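Local structure of putative ADP-Ribosyltransferase Scabin (Streptomyces scabiei 87.22, 5EWY) at residues V175-K180 with M187-G192. The protein probably acts as a mono-ADP-ribosyltransferase toxin of a plant pathogen, transferring ADP-ribose from NAD+ to DNA. Sequence-based numbering, arbitrary orientation.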
ATOM      1  N   VAL A 175       6.436  -1.172  11.360  1.00 18.04           N
ATOM      2  CA  VAL A 175       5.839  -2.488  11.192  1.00 15.50           C
ATOM      3  C   VAL A 175       5.543  -3.075  12.557  1.00 16.89           C
ATOM      4  O   VAL A 175       6.246  -2.815  13.530  1.00 18.14           O
ATOM      5  CB  VAL A 175       6.800  -3.399  10.387  1.00 19.28           C
ATOM      6  CG1 VAL A 175       8.075  -3.735  11.204  1.00 22.34           C
ATOM      7  CG2 VAL A 175       6.125  -4.714   9.948  1.00 19.39           C
ATOM      8  N   CYS A 176       4.536  -3.944  12.610  1.00 17.48           N
ATOM      9  CA  CYS A 176       4.306  -4.783  13.771  1.00 16.81           C
ATOM     10  C   CYS A 176       4.244  -6.244  13.325  1.00 18.02           C
ATOM     11  O   CYS A 176       3.469  -6.575  12.403  1.00 19.18           O
ATOM     12  CB  CYS A 176       2.989  -4.421  14.493  1.00 15.81           C
ATOM     13  SG  CYS A 176       2.965  -2.776  15.229  1.00 18.21           S
ATOM     14  N   PRO A 177       4.994  -7.134  13.955  1.00 18.33           N
ATOM     15  CA  PRO A 177       4.858  -8.561  13.637  1.00 19.08           C
ATOM     16  C   PRO A 177       3.520  -9.089  14.129  1.00 22.03           C
ATOM     17  O   PRO A 177       2.920  -8.565  15.076  1.00 21.40           O
ATOM     18  CB  PRO A 177       6.006  -9.214  14.404  1.00 23.11           C
ATOM     19  CG  PRO A 177       6.824  -8.141  14.938  1.00 28.47           C
ATOM     20  CD  PRO A 177       5.981  -6.912  15.023  1.00 20.25           C
ATOM     21  N   VAL A 178       3.081 -10.167  13.492  1.00 19.58           N
ATOM     22  CA  VAL A 178       1.759 -10.744  13.721  1.00 21.66           C
ATOM     23  C   VAL A 178       1.928 -12.118  14.337  1.00 20.47           C
ATOM     24  O   VAL A 178       2.654 -12.972  13.798  1.00 23.64           O
ATOM     25  CB  VAL A 178       0.940 -10.815  12.422  1.00 22.10           C
ATOM     26  CG1 VAL A 178      -0.393 -11.538  12.668  1.00 22.19           C
ATOM     27  CG2 VAL A 178       0.683  -9.425  11.875  1.00 22.05           C
ATOM     28  N   ASP A 179       1.222 -12.359  15.434  1.00 21.09           N
ATOM     29  CA  ASP A 179       1.170 -13.689  16.016  1.00 24.84           C
ATOM     30  C   ASP A 179       0.208 -14.522  15.199  1.00 23.88           C
ATOM     31  O   ASP A 179      -0.989 -14.235  15.162  1.00 25.10           O
ATOM     32  CB  ASP A 179       0.677 -13.631  17.451  1.00 23.52           C
ATOM     33  CG  ASP A 179       0.588 -15.015  18.060  1.00 34.49           C
ATOM     34  OD1 ASP A 179       1.605 -15.738  18.069  1.00 35.84           O
ATOM     35  OD2 ASP A 179      -0.521 -15.421  18.435  1.00 32.91           O
ATOM     36  N   LYS A 180       0.712 -15.591  14.597  1.00 26.22           N
ATOM     37  CA  LYS A 180      -0.090 -16.347  13.638  1.00 29.37           C
ATOM     38  C   LYS A 180      -1.290 -17.022  14.297  1.00 28.22           C
ATOM     39  O   LYS A 180      -2.391 -17.024  13.730  1.00 33.07           O
ATOM     40  CB  LYS A 180       0.781 -17.378  12.928  1.00 39.59           C
ATOM     41  CG  LYS A 180       0.096 -18.020  11.750  1.00 63.21           C
ATOM     42  CD  LYS A 180       0.940 -19.122  11.145  1.00 89.10           C
ATOM     43  CE  LYS A 180       0.178 -19.829  10.040  1.00109.40           C
ATOM     44  NZ  LYS A 180      -1.063 -20.485  10.541  1.00120.40           N
ATOM     45  N   MET A 187       2.665  -6.135  19.852  1.00 19.86           N
ATOM     46  CA  MET A 187       2.938  -4.702  19.871  1.00 18.92           C
ATOM     47  C   MET A 187       4.237  -4.341  20.578  1.00 23.28           C
ATOM     48  O   MET A 187       4.791  -3.278  20.285  1.00 22.76           O
ATOM     49  CB  MET A 187       1.737  -3.936  20.421  1.00 23.16           C
ATOM     50  CG  MET A 187       0.530  -4.042  19.479  1.00 21.46           C
ATOM     51  SD  MET A 187      -0.720  -2.799  19.787  1.00 21.02           S
ATOM     52  CE  MET A 187       0.139  -1.342  19.165  1.00 31.86           C
ATOM     53  N   SER A 188       4.769  -5.189  21.459  1.00 20.32           N
ATOM     54  CA  SER A 188       6.075  -4.894  22.023  1.00 22.53           C
ATOM     55  C   SER A 188       7.208  -5.188  21.053  1.00 25.66           C
ATOM     56  O   SER A 188       8.368  -4.885  21.361  1.00 27.61           O
ATOM     57  CB  SER A 188       6.297  -5.695  23.301  1.00 27.94           C
ATOM     58  OG  SER A 188       5.416  -5.275  24.317  1.00 26.12           O
ATOM     59  N   GLU A 189       6.893  -5.755  19.892  1.00 21.38           N
ATOM     60  CA  GLU A 189       7.875  -6.055  18.860  1.00 20.84           C
ATOM     61  C   GLU A 189       7.687  -5.204  17.605  1.00 19.94           C
ATOM     62  O   GLU A 189       8.370  -5.440  16.602  1.00 23.64           O
ATOM     63  CB  GLU A 189       7.838  -7.543  18.509  1.00 24.60           C
ATOM     64  CG  GLU A 189       8.081  -8.436  19.700  1.00 27.35           C
ATOM     65  CD  GLU A 189       7.966  -9.908  19.352  1.00 37.01           C
ATOM     66  OE1 GLU A 189       8.338 -10.288  18.220  1.00 38.65           O
ATOM     67  OE2 GLU A 189       7.479 -10.664  20.213  1.00 37.22           O
ATOM     68  N   CYS A 190       6.848  -4.173  17.660  1.00 19.80           N
ATOM     69  CA  CYS A 190       6.800  -3.232  16.548  1.00 19.28           C
ATOM     70  C   CYS A 190       8.130  -2.496  16.423  1.00 20.39           C
ATOM     71  O   CYS A 190       8.873  -2.333  17.399  1.00 22.32           O
ATOM     72  CB  CYS A 190       5.664  -2.223  16.715  1.00 19.59           C
ATOM     73  SG  CYS A 190       4.009  -2.912  16.981  1.00 20.20           S
ATOM     74  N   VAL A 191       8.450  -2.088  15.199  1.00 20.86           N
ATOM     75  CA  VAL A 191       9.710  -1.409  14.889  1.00 22.45           C
ATOM     76  C   VAL A 191       9.406  -0.222  13.993  1.00 20.96           C
ATOM     77  O   VAL A 191       8.664  -0.345  13.013  1.00 19.67           O
ATOM     78  CB  VAL A 191      10.692  -2.348  14.152  1.00 25.21           C
ATOM     79  CG1 VAL A 191      12.040  -1.676  13.920  1.00 30.02           C
ATOM     80  CG2 VAL A 191      10.888  -3.651  14.927  1.00 35.95           C
ATOM     81  N   GLY A 192       9.965   0.942  14.332  1.00 20.25           N
ATOM     82  CA  GLY A 192       9.909   2.063  13.430  1.00 20.47           C
ATOM     83  C   GLY A 192      10.991   2.001  12.373  1.00 20.29           C
ATOM     84  O   GLY A 192      12.117   1.580  12.618  1.00 23.02           O
TER
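Cys176 and Cys190 are joined by a disulfide, SG to SG 2.0 Å, that ties together the two arms of the beta hairpin 172-179/184-192, with Cys190 just before the regular pair. Each sulfur swings toward its own backbone N, which lets the two meet between CA atoms of Cys176 and Cys190 only 4.0 Å apart, and the bridge closes with a chi3 of 102°. The CB of Cys190 also lies 3.3 Å from the carbonyl O of Val175.

Next to the bridge, Val175 and Val191 form an antiparallel hydrogen-bonded pair. Val175 N donates to Val191 O and Val191 N to Val175 O, each over 2.9 Å; the second bond is the straighter, 161° at the hydrogen. Val175 O also receives a CA-H...O contact from Cys190 CA at 3.1 Å.

These bonds attach strand 184-192, one of the two edge strands of the four-stranded antiparallel sheet within this ADP-ribosyltransferase fold, to strand 172-179, whose other edge bonds to strand 133-137. The edge strand is broken by a bulge or short loop before Val191.

Among the apolar contacts, the side chains of Val175 and Val191 project from the same face of the sheet, where Phe87 of helix 83-89 touches both; CG1 of Val175, set between its own backbone N and carbonyl carbon (chi1 68°), comes 4.2 Å from Val191 CB. The ring of Pro177 meets Glu189 CB through its CG at 3.8 Å.

Of the polar groups here, the backbone O of Glu189 is approached by Pro177 CD to 3.2 Å, while the Glu189 carboxylate makes a long, weak ion pair with Lys186.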